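Side-chain contacts in serine repeat antigen 5 (Plasmodium falciparum, PDB 6X42), which belongs to the papain family of cysteine proteases but is probably a pseudoenzyme, whose precursor in the malaria parasite resembles a zymogen: residues C50-S53 with W54-A57; S58-H61 with L62-R66; E196-G200 with Y201-G205. One frame throughout, in Å; residues are numbered along the deposited sequence. Where two conformers were deposited one is given.

Interaction 1: residues C50-S53 with W54-A57; sequences CDTS and WIFA
Thr52 O starts the backbone bonding of helix 53-68 by accepting two N-H groups at once. Ile55 N reaches Thr52 O at 2.9 Å from well above the carbonyl plane, while Phe56 N lies in that plane, 3.3 Å from the same Thr52 O. Ser53 O then takes Ala57 N at 2.8 Å, almost straight at the hydrogen (174°). Thr52 is the N-cap residue, but its hydroxyl does not cap: OG1 is hydrogen-bonded to Tyr120 OH.

This is the N-terminal end of the central helix of the papain fold, where active relatives carry the nucleophilic cysteine; Ser53 probably stands in that place. Its OG is bonded to Ala220 N, and its side chain also touches His219.

Backbone oxygens meet both aromatic rings at the edge. Asp51 O lies in the plane of the Trp54 indole, 3.5 Å from CD1. The Phe56 ring presents its edge to Thr52, with CD1 3.3 Å from O. Thr52 OG1, set between N and the carbonyl carbon (chi1 49°), runs alongside the same ring at 3.6 Å from Phe56 CE1.

Between the segments the apolar touch is loose, Thr52 CG2 to Ile55 CD1 4.2 Å, whereas within the helix Ile55 CG1 sits close over the centre of one indole face.

Interaction 2: residues S58-H61 with L62-R66; sequences SKYH and LETIR
One face of the Tyr60 ring carries Thr64 CG2, which makes a CH-pi contact 3.6 Å from the ring centroid and 25° off its normal, shifted toward the rim. Beside that ring Glu63 OE1 approaches Tyr60 CD1 obliquely at 3.8 Å, the carboxylate plane standing nearly upright to the ring. The imidazole of His61 is covered likewise at the next position: Ile65 CD1 sits over one face, 4.0 Å from the centroid. Both nitrogens are hydrogen-bonded, ND1 with Ser188 OG and NE2 accepting from Phe277 N, which should fix the rotation of the ring.

The Tyr60-Thr64 and His61-Ile65 pairs, each i to i+4, lie along the middle of the long central helix of the papain fold. Tyr60 touches strand 219-230, His61 and Ile65 touch strand 273-280, and Ser58 and Leu62 pack on helix 99-109. Successive backbone bonds run beneath them, among them Thr64 N to Tyr60 O at 2.8 Å.

On another side of the helix Lys59 and Glu63 form a salt bridge, NZ meeting the syn lone pair of OE2 at 2.8 Å. The lysine leaves its backbone with CG wedged between N and the carbonyl carbon (chi1 87°), then bends at its last torsion (81°) to bring NZ onto the carboxylate. Both groups are buried and have further partners: NZ forms a second salt bridge with Glu45 OE2 and a hydrogen bond to Ile76 O, while Glu63 OE2 also accepts from Ile76 N.

Interaction 3: residues E196-G200 with Y201-G205; sequences ENVMG and YEFSG. With CA (calcium ion), chain B.
In the calcium-binding loop that links strand 189-193 to strand 208-209, Val198 lies across one face of the Phe203 ring, joining two short 3-10 turns. The first, at 196-197, carries metal ligands; the second spans 201-203 and supplies the aromatic ring.

The main contact is a CH-pi interaction made by a backbone carbon. Val198 CA stands 3.6 Å from the ring centroid and only 2° from its normal, so the chain itself is laid over the middle of the ring. One branch of the valine extends the cover, with CG1 3.5 Å from Phe203 CE1. Asn197 O comes in obliquely at 3.2 Å from Phe203 CE2, and Gly200 O lies near the ring plane at its edge. The phenylalanine reaches this position with a first torsion of -93°, well away from a staggered value. Its ring also meets Phe256 edge-to-face, and Val198 touches Trp246 and Phe270, so the buried side of the loop is lined with aromatic groups.

A single backbone hydrogen bond ties the two segments: Phe203 N to Gly200 O, 3.0 Å long and fairly straight (166°), with the donor well above the carbonyl plane.

Consecutive residues of the first turn hold the calcium ion. Glu196, extended beyond CG, binds it through OE2 at 2.3 Å, and Asn197 does so through OD1 at 2.4 Å. A water at 2.4 Å from the calcium and Asp214 from a following loop add to the coordination.

On the exposed side of the second turn the Glu202 side chain bends back at its second torsion, placing OE1 3.9 Å from Gly200 C.

How the interactions relate
Interactions 1 and 2 follow directly on one another along helix 53-68, their centres 13 Å apart: the first covers the start of the helix and the loop before it, the second its middle and later turns. Together they trace the central helix of the papain fold from the site expected for the nucleophile along its buried middle turns. Interaction 3 comes much later in the chain, in a loop of the strand-rich part, its centre 19 Å from that of interaction 1 and 26 Å from that of interaction 2, without touching either. Strand 189-193, which leads toward that loop, touches Trp54 and Ala57 through Tyr192 and Ile190.

Interaction 1: residues C50-S53 with W54-A57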
ATOM      1  N   CYS A  50       3.823 -12.411 -11.420  1.00 13.95           N
ATOM      2  CA  CYS A  50       5.118 -11.833 -11.106  1.00 13.68           C
ATOM      3  C   CYS A  50       5.050 -11.260  -9.697  1.00 13.11           C
ATOM      4  O   CYS A  50       3.966 -10.950  -9.191  1.00 14.14           O
ATOM      5  CB  CYS A  50       5.524 -10.703 -12.066  1.00 14.80           C
ATOM      6  SG  CYS A  50       5.879 -11.235 -13.752  1.00 15.86           S
ATOM      7  N   ASP A  51       6.218 -11.120  -9.071  1.00 13.79           N
ATOM      8  CA  ASP A  51       6.323 -10.622  -7.689  1.00 13.32           C
ATOM      9  C   ASP A  51       6.475  -9.105  -7.682  1.00 13.39           C
ATOM     10  O   ASP A  51       7.515  -8.548  -7.333  1.00 14.69           O
ATOM     11  CB  ASP A  51       7.484 -11.289  -6.979  1.00 15.06           C
ATOM     12  CG  ASP A  51       7.568 -10.926  -5.509  1.00 15.32           C
ATOM     13  OD1 ASP A  51       6.616 -10.327  -4.968  1.00 15.89           O
ATOM     14  OD2 ASP A  51       8.593 -11.277  -4.881  1.00 17.92           O
ATOM     15  N   THR A  52       5.379  -8.444  -8.074  1.00 12.93           N
ATOM     16  CA  THR A  52       5.388  -7.003  -8.284  1.00 12.48           C
ATOM     17  C   THR A  52       4.502  -6.257  -7.289  1.00 12.46           C
ATOM     18  O   THR A  52       4.225  -5.068  -7.487  1.00 12.57           O
ATOM     19  CB  THR A  52       4.997  -6.670  -9.727  1.00 13.10           C
ATOM     20  OG1 THR A  52       3.813  -7.401 -10.019  1.00 13.85           O
ATOM     21  CG2 THR A  52       6.121  -7.014 -10.718  1.00 14.96           C
ATOM     22  N   SER A  53       4.099  -6.902  -6.191  1.00 12.83           N
ATOM     23  CA  SER A  53       3.260  -6.209  -5.214  1.00 12.74           C
ATOM     24  C   SER A  53       3.933  -4.960  -4.658  1.00 12.85           C
ATOM     25  O   SER A  53       3.240  -4.003  -4.292  1.00 13.39           O
ATOM     26  CB  SER A  53       2.854  -7.129  -4.065  1.00 13.00           C
ATOM     27  OG  SER A  53       3.955  -7.444  -3.215  1.00 14.05           O
ATOM     28  N   TRP A  54       5.265  -4.955  -4.557  1.00 12.80           N
ATOM     29  CA  TRP A  54       5.949  -3.767  -4.054  1.00 13.27           C
ATOM     30  C   TRP A  54       5.579  -2.544  -4.887  1.00 13.40           C
ATOM     31  O   TRP A  54       5.464  -1.432  -4.358  1.00 14.67           O
ATOM     32  CB  TRP A  54       7.460  -3.994  -4.024  1.00 13.91           C
ATOM     33  CG  TRP A  54       8.121  -4.228  -5.361  1.00 13.73           C
ATOM     34  CD1 TRP A  54       8.095  -5.378  -6.092  1.00 14.31           C
ATOM     35  CD2 TRP A  54       8.897  -3.296  -6.099  1.00 13.83           C
ATOM     36  NE1 TRP A  54       8.823  -5.214  -7.245  1.00 14.62           N
ATOM     37  CE2 TRP A  54       9.324  -3.945  -7.272  1.00 14.22           C
ATOM     38  CE3 TRP A  54       9.292  -1.973  -5.882  1.00 17.32           C
ATOM     39  CZ2 TRP A  54      10.132  -3.324  -8.220  1.00 15.89           C
ATOM     40  CZ3 TRP A  54      10.075  -1.353  -6.832  1.00 16.98           C
ATOM     41  CH2 TRP A  54      10.487  -2.032  -7.987  1.00 17.02           C
ATOM     42  N   ILE A  55       5.390  -2.734  -6.195  1.00 12.88           N
ATOM     43  CA  ILE A  55       5.009  -1.645  -7.090  1.00 12.98           C
ATOM     44  C   ILE A  55       3.542  -1.272  -6.898  1.00 12.59           C
ATOM     45  O   ILE A  55       3.194  -0.095  -6.787  1.00 13.47           O
ATOM     46  CB  ILE A  55       5.283  -2.020  -8.557  1.00 13.08           C
ATOM     47  CG1 ILE A  55       6.714  -2.479  -8.773  1.00 14.58           C
ATOM     48  CG2 ILE A  55       4.966  -0.812  -9.449  1.00 14.92           C
ATOM     49  CD1 ILE A  55       6.995  -2.959 -10.217  1.00 14.51           C
ATOM     50  N   PHE A  56       2.652  -2.263  -6.892  1.00 12.51           N
ATOM     51  CA  PHE A  56       1.226  -1.976  -6.751  1.00 12.10           C
ATOM     52  C   PHE A  56       0.915  -1.276  -5.437  1.00 11.96           C
ATOM     53  O   PHE A  56       0.166  -0.295  -5.409  1.00 13.04           O
ATOM     54  CB  PHE A  56       0.401  -3.265  -6.936  1.00 13.20           C
ATOM     55  CG  PHE A  56       0.332  -3.708  -8.385  1.00 13.03           C
ATOM     56  CD1 PHE A  56       1.272  -4.589  -8.908  1.00 13.33           C
ATOM     57  CD2 PHE A  56      -0.612  -3.188  -9.234  1.00 13.81           C
ATOM     58  CE1 PHE A  56       1.255  -4.938 -10.247  1.00 13.59           C
ATOM     59  CE2 PHE A  56      -0.644  -3.545 -10.572  1.00 13.96           C
ATOM     60  CZ  PHE A  56       0.306  -4.420 -11.079  1.00 13.47           C
ATOM     61  N   ALA A  57       1.485  -1.758  -4.334  1.00 11.83           N
ATOM     62  CA  ALA A  57       1.171  -1.143  -3.045  1.00 12.09           C
ATOM     63  C   ALA A  57       1.784   0.253  -2.926  1.00 12.26           C
ATOM     64  O   ALA A  57       1.177   1.181  -2.365  1.00 12.38           O
ATOM     65  CB  ALA A  57       1.650  -2.042  -1.916  1.00 12.56           C
TER

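Interaction 2: residues S58-H61 with L62-R66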
ATOM      1  N   SER A  58       3.002   0.420  -3.437  1.00 12.17           N
ATOM      2  CA  SER A  58       3.656   1.718  -3.363  1.00 12.71           C
ATOM      3  C   SER A  58       2.940   2.734  -4.236  1.00 13.01           C
ATOM      4  O   SER A  58       2.726   3.881  -3.825  1.00 14.34           O
ATOM      5  CB  SER A  58       5.122   1.603  -3.779  1.00 13.13           C
ATOM      6  OG  SER A  58       5.895   0.841  -2.872  1.00 14.12           O
ATOM      7  N   LYS A  59       2.561   2.335  -5.450  1.00 13.17           N
ATOM      8  CA  LYS A  59       1.893   3.275  -6.341  1.00 13.44           C
ATOM      9  C   LYS A  59       0.497   3.618  -5.831  1.00 13.89           C
ATOM     10  O   LYS A  59       0.036   4.758  -5.987  1.00 14.57           O
ATOM     11  CB  LYS A  59       1.869   2.764  -7.788  1.00 14.11           C
ATOM     12  CG  LYS A  59       0.698   1.867  -8.137  1.00 14.59           C
ATOM     13  CD  LYS A  59       0.823   1.259  -9.547  1.00 14.69           C
ATOM     14  CE  LYS A  59      -0.425   0.530  -9.960  1.00 15.40           C
ATOM     15  NZ  LYS A  59      -1.465   1.463 -10.468  1.00 15.34           N
ATOM     16  N   TYR A  60      -0.195   2.646  -5.223  1.00 13.27           N
ATOM     17  CA  TYR A  60      -1.514   2.934  -4.672  1.00 13.36           C
ATOM     18  C   TYR A  60      -1.426   3.966  -3.552  1.00 13.38           C
ATOM     19  O   TYR A  60      -2.283   4.836  -3.433  1.00 13.76           O
ATOM     20  CB  TYR A  60      -2.184   1.663  -4.180  1.00 13.69           C
ATOM     21  CG  TYR A  60      -3.527   1.890  -3.533  1.00 13.39           C
ATOM     22  CD1 TYR A  60      -4.691   2.050  -4.296  1.00 14.46           C
ATOM     23  CD2 TYR A  60      -3.636   1.997  -2.153  1.00 14.31           C
ATOM     24  CE1 TYR A  60      -5.926   2.236  -3.693  1.00 16.13           C
ATOM     25  CE2 TYR A  60      -4.855   2.184  -1.545  1.00 14.67           C
ATOM     26  CZ  TYR A  60      -6.001   2.309  -2.306  1.00 15.32           C
ATOM     27  OH  TYR A  60      -7.203   2.471  -1.646  1.00 18.10           O
ATOM     28  N   HIS A  61      -0.383   3.884  -2.727  1.00 13.00           N
ATOM     29  CA  HIS A  61      -0.167   4.883  -1.684  1.00 13.05           C
ATOM     30  C   HIS A  61      -0.019   6.282  -2.285  1.00 13.73           C
ATOM     31  O   HIS A  61      -0.605   7.237  -1.772  1.00 14.80           O
ATOM     32  CB  HIS A  61       1.030   4.444  -0.836  1.00 13.62           C
ATOM     33  CG  HIS A  61       1.331   5.315   0.349  1.00 13.51           C
ATOM     34  ND1 HIS A  61       0.413   5.622   1.327  1.00 13.94           N
ATOM     35  CD2 HIS A  61       2.490   5.894   0.740  1.00 14.11           C
ATOM     36  CE1 HIS A  61       0.992   6.385   2.245  1.00 14.30           C
ATOM     37  NE2 HIS A  61       2.261   6.541   1.928  1.00 14.45           N
ATOM     38  N   LEU A  62       0.719   6.419  -3.393  1.00 14.20           N
ATOM     39  CA  LEU A  62       0.775   7.705  -4.083  1.00 15.34           C
ATOM     40  C   LEU A  62      -0.573   8.080  -4.695  1.00 15.27           C
ATOM     41  O   LEU A  62      -0.943   9.264  -4.698  1.00 16.75           O
ATOM     42  CB  LEU A  62       1.860   7.703  -5.157  1.00 16.15           C
ATOM     43  CG  LEU A  62       3.308   7.745  -4.720  1.00 19.97           C
ATOM     44  CD1 LEU A  62       4.204   7.865  -5.953  1.00 21.41           C
ATOM     45  CD2 LEU A  62       3.546   8.927  -3.774  1.00 21.29           C
ATOM     46  N   GLU A  63      -1.311   7.102  -5.237  1.00 15.01           N
ATOM     47  CA  GLU A  63      -2.644   7.386  -5.788  1.00 15.22           C
ATOM     48  C   GLU A  63      -3.597   7.918  -4.706  1.00 16.23           C
ATOM     49  O   GLU A  63      -4.370   8.851  -4.959  1.00 16.99           O
ATOM     50  CB  GLU A  63      -3.233   6.149  -6.480  1.00 15.78           C
ATOM     51  CG  GLU A  63      -2.459   5.772  -7.753  1.00 15.68           C
ATOM     52  CD  GLU A  63      -2.632   4.320  -8.196  1.00 16.05           C
ATOM     53  OE1 GLU A  63      -3.365   3.556  -7.514  1.00 16.27           O
ATOM     54  OE2 GLU A  63      -2.033   3.942  -9.240  1.00 16.46           O
ATOM     55  N   THR A  64      -3.554   7.361  -3.485  1.00 15.12           N
ATOM     56  CA  THR A  64      -4.450   7.886  -2.448  1.00 15.20           C
ATOM     57  C   THR A  64      -3.988   9.255  -1.976  1.00 16.22           C
ATOM     58  O   THR A  64      -4.819  10.114  -1.678  1.00 17.90           O
ATOM     59  CB  THR A  64      -4.675   6.917  -1.272  1.00 14.99           C
ATOM     60  OG1 THR A  64      -3.492   6.751  -0.471  1.00 14.94           O
ATOM     61  CG2 THR A  64      -5.140   5.542  -1.749  1.00 15.33           C
ATOM     62  N   ILE A  65      -2.668   9.471  -1.891  1.00 16.56           N
ATOM     63  CA  ILE A  65      -2.172  10.796  -1.546  1.00 17.38           C
ATOM     64  C   ILE A  65      -2.662  11.813  -2.568  1.00 18.06           C
ATOM     65  O   ILE A  65      -3.108  12.910  -2.204  1.00 19.52           O
ATOM     66  CB  ILE A  65      -0.635  10.790  -1.423  1.00 17.13           C
ATOM     67  CG1 ILE A  65      -0.195  10.044  -0.159  1.00 16.61           C
ATOM     68  CG2 ILE A  65      -0.103  12.213  -1.461  1.00 19.30           C
ATOM     69  CD1 ILE A  65       1.277   9.677  -0.106  1.00 17.47           C
ATOM     70  N   ARG A  66      -2.595  11.466  -3.862  1.00 18.45           N
ATOM     71  CA  ARG A  66      -3.106  12.354  -4.909  1.00 18.92           C
ATOM     72  C   ARG A  66      -4.599  12.612  -4.741  1.00 20.49           C
ATOM     73  O   ARG A  66      -5.054  13.754  -4.866  1.00 21.74           O
ATOM     74  CB  ARG A  66      -2.772  11.773  -6.281  1.00 19.05           C
ATOM     75  CG  ARG A  66      -1.294  11.964  -6.666  1.00 20.98           C
ATOM     76  CD  ARG A  66      -0.933  11.325  -8.005  1.00 23.93           C
ATOM     77  NE  ARG A  66      -1.802  11.826  -9.066  1.00 27.73           N
ATOM     78  CZ  ARG A  66      -1.636  12.990  -9.689  1.00 31.25           C
ATOM     79  NH1 ARG A  66      -0.605  13.769  -9.389  1.00 33.93           N
ATOM     80  NH2 ARG A  66      -2.507  13.381 -10.605  1.00 32.91           N
TER

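Interaction 3: residues E196-G200 with Y201-G205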
ATOM      1  N   GLU A 196       1.950 -16.247   2.288  1.00 14.14           N
ATOM      2  CA  GLU A 196       1.377 -17.527   2.689  1.00 15.64           C
ATOM      3  C   GLU A 196       0.176 -17.342   3.607  1.00 14.74           C
ATOM      4  O   GLU A 196      -0.757 -18.151   3.581  1.00 15.16           O
ATOM      5  CB  GLU A 196       2.432 -18.407   3.377  1.00 19.80           C
ATOM      6  CG  GLU A 196       2.767 -17.996   4.809  1.00 20.90           C
ATOM      7  CD  GLU A 196       3.738 -18.923   5.532  1.00 21.24           C
ATOM      8  OE1 GLU A 196       4.606 -19.539   4.863  1.00 25.11           O
ATOM      9  OE2 GLU A 196       3.680 -18.971   6.784  1.00 19.87           O
ATOM     10  N   ASN A 197       0.196 -16.295   4.431  1.00 14.13           N
ATOM     11  CA  ASN A 197      -0.784 -16.149   5.488  1.00 13.89           C
ATOM     12  C   ASN A 197      -2.175 -15.860   4.963  1.00 14.01           C
ATOM     13  O   ASN A 197      -3.144 -16.075   5.701  1.00 16.34           O
ATOM     14  CB  ASN A 197      -0.363 -15.075   6.483  1.00 13.96           C
ATOM     15  CG  ASN A 197       0.827 -15.512   7.310  1.00 14.23           C
ATOM     16  OD1 ASN A 197       1.047 -16.711   7.477  1.00 16.09           O
ATOM     17  ND2 ASN A 197       1.597 -14.577   7.817  1.00 14.31           N
ATOM     18  N   VAL A 198      -2.305 -15.403   3.714  1.00 13.30           N
ATOM     19  CA  VAL A 198      -3.612 -15.128   3.109  1.00 13.84           C
ATOM     20  C   VAL A 198      -4.008 -16.177   2.087  1.00 13.62           C
ATOM     21  O   VAL A 198      -4.997 -15.990   1.364  1.00 14.45           O
ATOM     22  CB  VAL A 198      -3.704 -13.698   2.535  1.00 14.06           C
ATOM     23  CG1 VAL A 198      -3.346 -12.664   3.591  1.00 15.09           C
ATOM     24  CG2 VAL A 198      -2.824 -13.516   1.307  1.00 14.77           C
ATOM     25  N   MET A 199      -3.304 -17.314   2.059  1.00 14.25           N
ATOM     26  CA  MET A 199      -3.534 -18.376   1.089  0.59 15.11           C
ATOM     27  C   MET A 199      -4.583 -19.389   1.525  1.00 15.40           C
ATOM     28  O   MET A 199      -4.964 -20.244   0.714  1.00 16.75           O
ATOM     29  CB  MET A 199      -2.231 -19.135   0.841  0.59 16.39           C
ATOM     30  CG  MET A 199      -1.170 -18.332   0.156  0.59 18.94           C
ATOM     31  SD  MET A 199      -1.622 -17.828  -1.497  0.59 23.36           S
ATOM     32  CE  MET A 199      -0.033 -17.184  -2.040  0.59 24.95           C
ATOM     33  N   GLY A 200      -5.033 -19.335   2.778  1.00 15.98           N
ATOM     34  CA  GLY A 200      -6.019 -20.301   3.236  1.00 17.65           C
ATOM     35  C   GLY A 200      -7.324 -20.172   2.474  1.00 16.48           C
ATOM     36  O   GLY A 200      -7.723 -19.093   2.024  1.00 16.94           O
ATOM     37  N   TYR A 201      -8.011 -21.302   2.341  1.00 17.28           N
ATOM     38  CA  TYR A 201      -9.329 -21.318   1.717  1.00 17.31           C
ATOM     39  C   TYR A 201     -10.260 -20.274   2.340  1.00 17.13           C
ATOM     40  O   TYR A 201     -11.099 -19.672   1.658  1.00 17.39           O
ATOM     41  CB  TYR A 201      -9.907 -22.722   1.914  1.00 19.50           C
ATOM     42  CG  TYR A 201     -11.344 -22.851   1.493  1.00 21.36           C
ATOM     43  CD1 TYR A 201     -11.686 -22.973   0.160  1.00 23.62           C
ATOM     44  CD2 TYR A 201     -12.360 -22.840   2.434  1.00 24.70           C
ATOM     45  CE1 TYR A 201     -13.017 -23.078  -0.229  1.00 24.58           C
ATOM     46  CE2 TYR A 201     -13.682 -22.959   2.061  1.00 27.08           C
ATOM     47  CZ  TYR A 201     -14.005 -23.067   0.733  1.00 27.89           C
ATOM     48  OH  TYR A 201     -15.332 -23.178   0.372  1.00 32.23           O
ATOM     49  N   GLU A 202     -10.130 -20.052   3.642  1.00 18.29           N
ATOM     50  CA  GLU A 202     -11.020 -19.186   4.393  1.00 18.12           C
ATOM     51  C   GLU A 202     -10.887 -17.711   4.012  1.00 18.16           C
ATOM     52  O   GLU A 202     -11.763 -16.916   4.369  1.00 19.05           O
ATOM     53  CB  GLU A 202     -10.673 -19.397   5.871  1.00 20.68           C
ATOM     54  CG  GLU A 202     -11.063 -20.762   6.453  1.00 21.24           C
ATOM     55  CD  GLU A 202      -9.976 -21.850   6.252  1.00 21.08           C
ATOM     56  OE1 GLU A 202      -8.845 -21.490   5.796  1.00 19.90           O
ATOM     57  OE2 GLU A 202     -10.210 -23.028   6.649  1.00 22.57           O
ATOM     58  N   PHE A 203      -9.833 -17.320   3.296  1.00 16.99           N
ATOM     59  CA  PHE A 203      -9.671 -15.916   2.931  1.00 17.54           C
ATOM     60  C   PHE A 203     -10.614 -15.489   1.823  1.00 17.54           C
ATOM     61  O   PHE A 203     -10.700 -14.291   1.541  1.00 19.01           O
ATOM     62  CB  PHE A 203      -8.210 -15.601   2.589  1.00 16.25           C
ATOM     63  CG  PHE A 203      -7.434 -15.095   3.761  1.00 16.67           C
ATOM     64  CD1 PHE A 203      -7.187 -13.739   3.916  1.00 17.43           C
ATOM     65  CD2 PHE A 203      -6.976 -15.968   4.742  1.00 17.34           C
ATOM     66  CE1 PHE A 203      -6.490 -13.273   5.001  1.00 19.76           C
ATOM     67  CE2 PHE A 203      -6.305 -15.492   5.843  1.00 18.61           C
ATOM     68  CZ  PHE A 203      -6.059 -14.156   5.967  1.00 19.55           C
ATOM     69  N   SER A 204     -11.341 -16.413   1.200  1.00 17.19           N
ATOM     70  CA  SER A 204     -12.457 -16.020   0.347  1.00 19.31           C
ATOM     71  C   SER A 204     -13.648 -15.779   1.262  1.00 25.05           C
ATOM     72  O   SER A 204     -13.942 -16.601   2.128  1.00 31.23           O
ATOM     73  CB  SER A 204     -12.789 -17.116  -0.669  1.00 19.88           C
ATOM     74  OG  SER A 204     -11.663 -17.480  -1.445  1.00 21.07           O
ATOM     75  N   GLY A 205     -14.342 -14.676   1.077  1.00 28.63           N
ATOM     76  CA  GLY A 205     -15.490 -14.381   1.910  1.00 27.72           C
ATOM     77  C   GLY A 205     -15.276 -13.141   2.749  1.00 26.25           C
ATOM     78  O   GLY A 205     -14.273 -12.444   2.635  1.00 25.79           O
TER
HETATM   79 CA    CA B 901       2.530 -18.167   8.627  1.00 16.50          CA
HETATM   80  O   HOH W   1       1.106 -17.441  10.462  1.00 20.69           O